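Side-chain contacts in importin subunit beta-1 (Saccharomyces cerevisiae, PDB 5OWU), which carries proteins into the nucleus as the importin beta subunit, working with importin alpha, which recognises classical nuclear localization signals in cargo: residues Leu425-Lys428 with Glu429-Trp433; Glu513-Ala516 with Arg517-Phe521. All coordinates share one frame; numbering follows the deposited sequence.

Overall arrangement
Both contacts are local, each within one continuous run of nine residues, and they come in series: contact 1 in the first turns of helix 425-442 of HEAT repeat 10, contact 2 where a loop enters helix 516-530 of HEAT repeat 12. Their centres lie 16 Å apart and their nearest atoms about 6 Å apart, without touching. Helix 467-484, in repeat 11, links them: Leu425 and Lys428 rest on its Val469, while Ala516 and Ser519 rest on its Thr471. Contacts 1 and 2 thus mark the starts of two helices that pack on a common neighbour in the all-helical stack of HEAT repeats from which this import receptor is built.

Contact 1. Residues Leu425-Lys428 with Glu429-Trp433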
loop_
_atom_site.group_PDB
_atom_site.type_symbol
_atom_site.label_atom_id
_atom_site.label_comp_id
_atom_site.label_asym_id
_atom_site.label_seq_id
_atom_site.Cartn_x
_atom_site.Cartn_y
_atom_site.Cartn_z
ATOM N N LEU A 425 -8.638 -31.893 -3.604
ATOM C CA LEU A 425 -8.023 -30.783 -4.328
ATOM C C LEU A 425 -7.519 -29.706 -3.373
ATOM O O LEU A 425 -6.420 -29.163 -3.554
ATOM C CB LEU A 425 -9.025 -30.178 -5.309
ATOM C CG LEU A 425 -8.541 -28.928 -6.039
ATOM C CD1 LEU A 425 -7.265 -29.215 -6.808
ATOM C CD2 LEU A 425 -9.625 -28.423 -6.976
ATOM N N GLN A 426 -8.321 -29.365 -2.362
ATOM C CA GLN A 426 -7.906 -28.353 -1.396
ATOM C C GLN A 426 -6.639 -28.783 -0.665
ATOM O O GLN A 426 -5.735 -27.969 -0.430
ATOM C CB GLN A 426 -9.031 -28.088 -0.398
ATOM C CG GLN A 426 -10.315 -27.552 -1.018
ATOM C CD GLN A 426 -11.308 -28.654 -1.355
ATOM O OE1 GLN A 426 -10.962 -29.643 -2.004
ATOM N NE2 GLN A 426 -12.550 -28.492 -0.902
ATOM N N VAL A 427 -6.552 -30.062 -0.301
ATOM C CA VAL A 427 -5.366 -30.535 0.405
ATOM C C VAL A 427 -4.133 -30.378 -0.467
ATOM O O VAL A 427 -3.082 -29.938 0.002
ATOM C CB VAL A 427 -5.550 -31.994 0.855
ATOM C CG1 VAL A 427 -4.235 -32.567 1.385
ATOM C CG2 VAL A 427 -6.627 -32.078 1.918
ATOM N N LYS A 428 -4.230 -30.759 -1.742
ATOM C CA LYS A 428 -3.068 -30.654 -2.619
ATOM C C LYS A 428 -2.687 -29.199 -2.855
ATOM O O LYS A 428 -1.499 -28.863 -2.934
ATOM C CB LYS A 428 -3.349 -31.343 -3.950
ATOM C CG LYS A 428 -3.421 -32.854 -3.863
ATOM C CD LYS A 428 -3.512 -33.483 -5.248
ATOM C CE LYS A 428 -4.832 -33.200 -5.914
ATOM N NZ LYS A 428 -4.912 -33.905 -7.213
ATOM N N GLU A 429 -3.682 -28.326 -2.990
ATOM C CA GLU A 429 -3.401 -26.908 -3.185
ATOM C C GLU A 429 -2.603 -26.352 -2.012
ATOM O O GLU A 429 -1.553 -25.704 -2.188
ATOM C CB GLU A 429 -4.721 -26.153 -3.355
ATOM C CG GLU A 429 -4.597 -24.644 -3.403
ATOM C CD GLU A 429 -5.919 -23.966 -3.729
ATOM O OE1 GLU A 429 -6.958 -24.398 -3.190
ATOM O OE2 GLU A 429 -5.912 -23.014 -4.533
ATOM N N THR A 430 -3.082 -26.616 -0.794
ATOM C CA THR A 430 -2.400 -26.081 0.373
ATOM C C THR A 430 -1.070 -26.782 0.610
ATOM O O THR A 430 -0.124 -26.152 1.077
ATOM C CB THR A 430 -3.316 -26.188 1.589
ATOM O OG1 THR A 430 -4.509 -25.448 1.312
ATOM C CG2 THR A 430 -2.627 -25.633 2.853
ATOM N N THR A 431 -0.969 -28.071 0.277
ATOM C CA THR A 431 0.304 -28.777 0.398
ATOM C C THR A 431 1.361 -28.179 -0.522
ATOM O O THR A 431 2.520 -28.007 -0.122
ATOM C CB THR A 431 0.100 -30.264 0.092
ATOM O OG1 THR A 431 -0.794 -30.828 1.060
ATOM C CG2 THR A 431 1.437 -31.037 0.120
ATOM N N ALA A 432 0.988 -27.871 -1.767
ATOM C CA ALA A 432 1.926 -27.201 -2.665
ATOM C C ALA A 432 2.374 -25.871 -2.073
ATOM O O ALA A 432 3.571 -25.540 -2.076
ATOM C CB ALA A 432 1.289 -26.988 -4.041
ATOM N N TRP A 433 1.417 -25.085 -1.568
ATOM C CA TRP A 433 1.775 -23.850 -0.875
ATOM C C TRP A 433 2.739 -24.118 0.280
ATOM O O TRP A 433 3.733 -23.404 0.455
ATOM C CB TRP A 433 0.509 -23.160 -0.372
ATOM C CG TRP A 433 0.746 -21.990 0.533
ATOM C CD1 TRP A 433 1.013 -20.701 0.159
ATOM C CD2 TRP A 433 0.724 -21.993 1.968
ATOM N NE1 TRP A 433 1.156 -19.907 1.269
ATOM C CE2 TRP A 433 0.982 -20.671 2.392
ATOM C CE3 TRP A 433 0.511 -22.981 2.935
ATOM C CZ2 TRP A 433 1.031 -20.313 3.736
ATOM C CZ3 TRP A 433 0.559 -22.624 4.271
ATOM C CH2 TRP A 433 0.818 -21.303 4.661
HETATM O O HOH W 1 -7.123 -25.284 -0.295
#
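From Leu425 to Ala432 the chain runs as regular helix, with Glu429 N bonding Leu425 O, Thr430 N bonding Gln426 O (3.0 Å, N-H...O angle 169°) and Ala432 N bonding Lys428 O. Val427 O does double duty, held by Thr431 N at 2.8 Å and by Thr431 OG1 at 2.7 Å. These two donors come from opposite faces of the carbonyl plane, the hydroxyl 40° out of it. OG1 is brought there by a first torsion of -63°, which sets it beside the backbone N. Val427 lies alongside Thr431, both side chains pointing the same way, with CG1 3.9 Å from OG1. A valine in place of Thr431 would probably leave Val427 O held by the backbone N-H of that residue alone, the second donor lost. On another side of the helix a water bridges one turn, donating to Gln426 O and to Glu429 OE1, each at 3.0 Å; Glu429, with CG anti to the backbone N and the chain extended beyond it, carries OE1 out to this water. Two side chains find their main polar partners on other helices or loops: Lys428 NZ forms a salt bridge with Asp465, and Thr430 OG1 bonds Glu387. The threonine hydroxyl returned to the carbonyl four residues back is a familiar helix motif, here near the start of the second helix of HEAT repeat 10.

Contact 2. Residues Glu513-Ala516 with Arg517-Phe521; sequences EFNA and RASAF
Asn515 lays its side-chain amide against the methyl group of Ala518, with OD1 3.6 Å and CG 4.0 Å from Ala518 CB. The backbone oxygen Asn515 O accepts two bonds from one residue: Ser519 N at 3.0 Å, with an N-H...O angle of 161°, and Ser519 OG at 2.8 Å. The serine hydroxyl stands 38° out of the carbonyl plane, and the backbone N-H approaches from the opposite face, so the acceptor is gripped on both. With chi1 at -64°, Ser519 OG sits beside its own backbone N, which aims the hydroxyl back along the helix instead of out from it. One residue on, Ala520 N bonds Ala516 O at 3.2 Å, a longer link whose donor also lies above the carbonyl plane, and Ala520 CB comes to 3.6 Å from Ala516 O.

The approach to the helix is a type I' beta turn: Ala516 N bonds Glu513 O across Phe514 and Asn515, both with positive phi, in the left-handed helical region. Asn515 occupies the N-cap position but makes no capping bond with its side chain; instead Asn512 OD1 accepts the N-H of Ala518. Arg517 leads away from the turn, bent at chi3, and its NH1 bonds the carbonyl oxygen of Arg509, tying the first turn of the helix to the beginning of the loop, just after helix 496-507. Ala516 and Ser519 pack on Thr471 of helix 467-484, whereas Ala518 meets Asn575 of helix 563-586. The arrangement is a helix N-terminus entered through a type I' beta turn and reinforced by a serine hydroxyl bonded to the carbonyl four residues earlier, where the inter-helix loop of HEAT repeat 12 passes into helix 516-530.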
loop_
_atom_site.group_PDB
_atom_site.type_symbol
_atom_site.label_atom_id
_atom_site.label_comp_id
_atom_site.label_asym_id
_atom_site.label_seq_id
_atom_site.Cartn_x
_atom_site.Cartn_y
_atom_site.Cartn_z
ATOM N N GLU A 513 -6.871 -20.655 -16.395
ATOM C CA GLU A 513 -7.736 -20.829 -15.241
ATOM C C GLU A 513 -6.909 -20.838 -13.957
ATOM O O GLU A 513 -5.789 -21.365 -13.910
ATOM C CB GLU A 513 -8.561 -22.107 -15.381
ATOM C CG GLU A 513 -9.783 -22.113 -14.480
ATOM C CD GLU A 513 -10.789 -23.185 -14.845
ATOM O OE1 GLU A 513 -11.628 -22.934 -15.734
ATOM O OE2 GLU A 513 -10.734 -24.279 -14.248
ATOM N N PHE A 514 -7.449 -20.170 -12.934
ATOM C CA PHE A 514 -6.810 -20.041 -11.627
ATOM C C PHE A 514 -5.357 -19.601 -11.750
ATOM O O PHE A 514 -4.525 -19.901 -10.894
ATOM C CB PHE A 514 -6.949 -21.343 -10.838
ATOM C CG PHE A 514 -8.376 -21.687 -10.546
ATOM C CD1 PHE A 514 -9.123 -20.893 -9.691
ATOM C CD2 PHE A 514 -8.986 -22.769 -11.148
ATOM C CE1 PHE A 514 -10.447 -21.186 -9.429
ATOM C CE2 PHE A 514 -10.313 -23.065 -10.890
ATOM C CZ PHE A 514 -11.040 -22.272 -10.027
ATOM N N ASN A 515 -5.067 -18.860 -12.817
ATOM C CA ASN A 515 -3.785 -18.197 -13.029
ATOM C C ASN A 515 -2.632 -19.179 -13.204
ATOM O O ASN A 515 -1.466 -18.786 -13.093
ATOM C CB ASN A 515 -3.480 -17.222 -11.890
ATOM C CG ASN A 515 -2.785 -15.974 -12.374
ATOM O OD1 ASN A 515 -3.211 -15.359 -13.353
ATOM N ND2 ASN A 515 -1.699 -15.596 -11.705
ATOM N N ALA A 516 -2.927 -20.442 -13.537
ATOM C CA ALA A 516 -1.859 -21.433 -13.653
ATOM C C ALA A 516 -0.901 -21.130 -14.804
ATOM O O ALA A 516 0.299 -21.401 -14.693
ATOM C CB ALA A 516 -2.459 -22.829 -13.812
ATOM N N ARG A 517 -1.393 -20.581 -15.914
ATOM C CA ARG A 517 -0.505 -20.329 -17.045
ATOM C C ARG A 517 0.374 -19.103 -16.800
ATOM O O ARG A 517 1.600 -19.163 -16.958
ATOM C CB ARG A 517 -1.335 -20.175 -18.325
ATOM C CG ARG A 517 -0.514 -19.951 -19.586
ATOM C CD ARG A 517 -1.400 -20.024 -20.827
ATOM N NE ARG A 517 -2.374 -18.937 -20.890
ATOM C CZ ARG A 517 -3.423 -18.917 -21.710
ATOM N NH1 ARG A 517 -3.649 -19.932 -22.529
ATOM N NH2 ARG A 517 -4.255 -17.881 -21.715
ATOM N N ALA A 518 -0.235 -17.991 -16.382
ATOM C CA ALA A 518 0.539 -16.794 -16.059
ATOM C C ALA A 518 1.586 -17.075 -14.988
ATOM O O ALA A 518 2.741 -16.633 -15.101
ATOM C CB ALA A 518 -0.400 -15.676 -15.603
ATOM N N SER A 519 1.207 -17.814 -13.940
ATOM C CA SER A 519 2.166 -18.164 -12.900
ATOM C C SER A 519 3.346 -18.919 -13.488
ATOM O O SER A 519 4.505 -18.655 -13.131
ATOM C CB SER A 519 1.477 -18.988 -11.810
ATOM O OG SER A 519 0.489 -18.202 -11.165
ATOM N N ALA A 520 3.082 -19.835 -14.427
ATOM C CA ALA A 520 4.188 -20.558 -15.043
ATOM C C ALA A 520 5.104 -19.593 -15.776
ATOM O O ALA A 520 6.334 -19.669 -15.649
ATOM C CB ALA A 520 3.662 -21.631 -15.994
ATOM N N PHE A 521 4.521 -18.639 -16.511
ATOM C CA PHE A 521 5.363 -17.663 -17.193
ATOM C C PHE A 521 6.182 -16.877 -16.181
ATOM O O PHE A 521 7.382 -16.639 -16.391
ATOM C CB PHE A 521 4.512 -16.736 -18.057
ATOM C CG PHE A 521 4.202 -17.302 -19.422
ATOM C CD1 PHE A 521 5.167 -17.301 -20.417
ATOM C CD2 PHE A 521 2.952 -17.824 -19.707
ATOM C CE1 PHE A 521 4.891 -17.811 -21.675
ATOM C CE2 PHE A 521 2.674 -18.338 -20.960
ATOM C CZ PHE A 521 3.652 -18.330 -21.947
#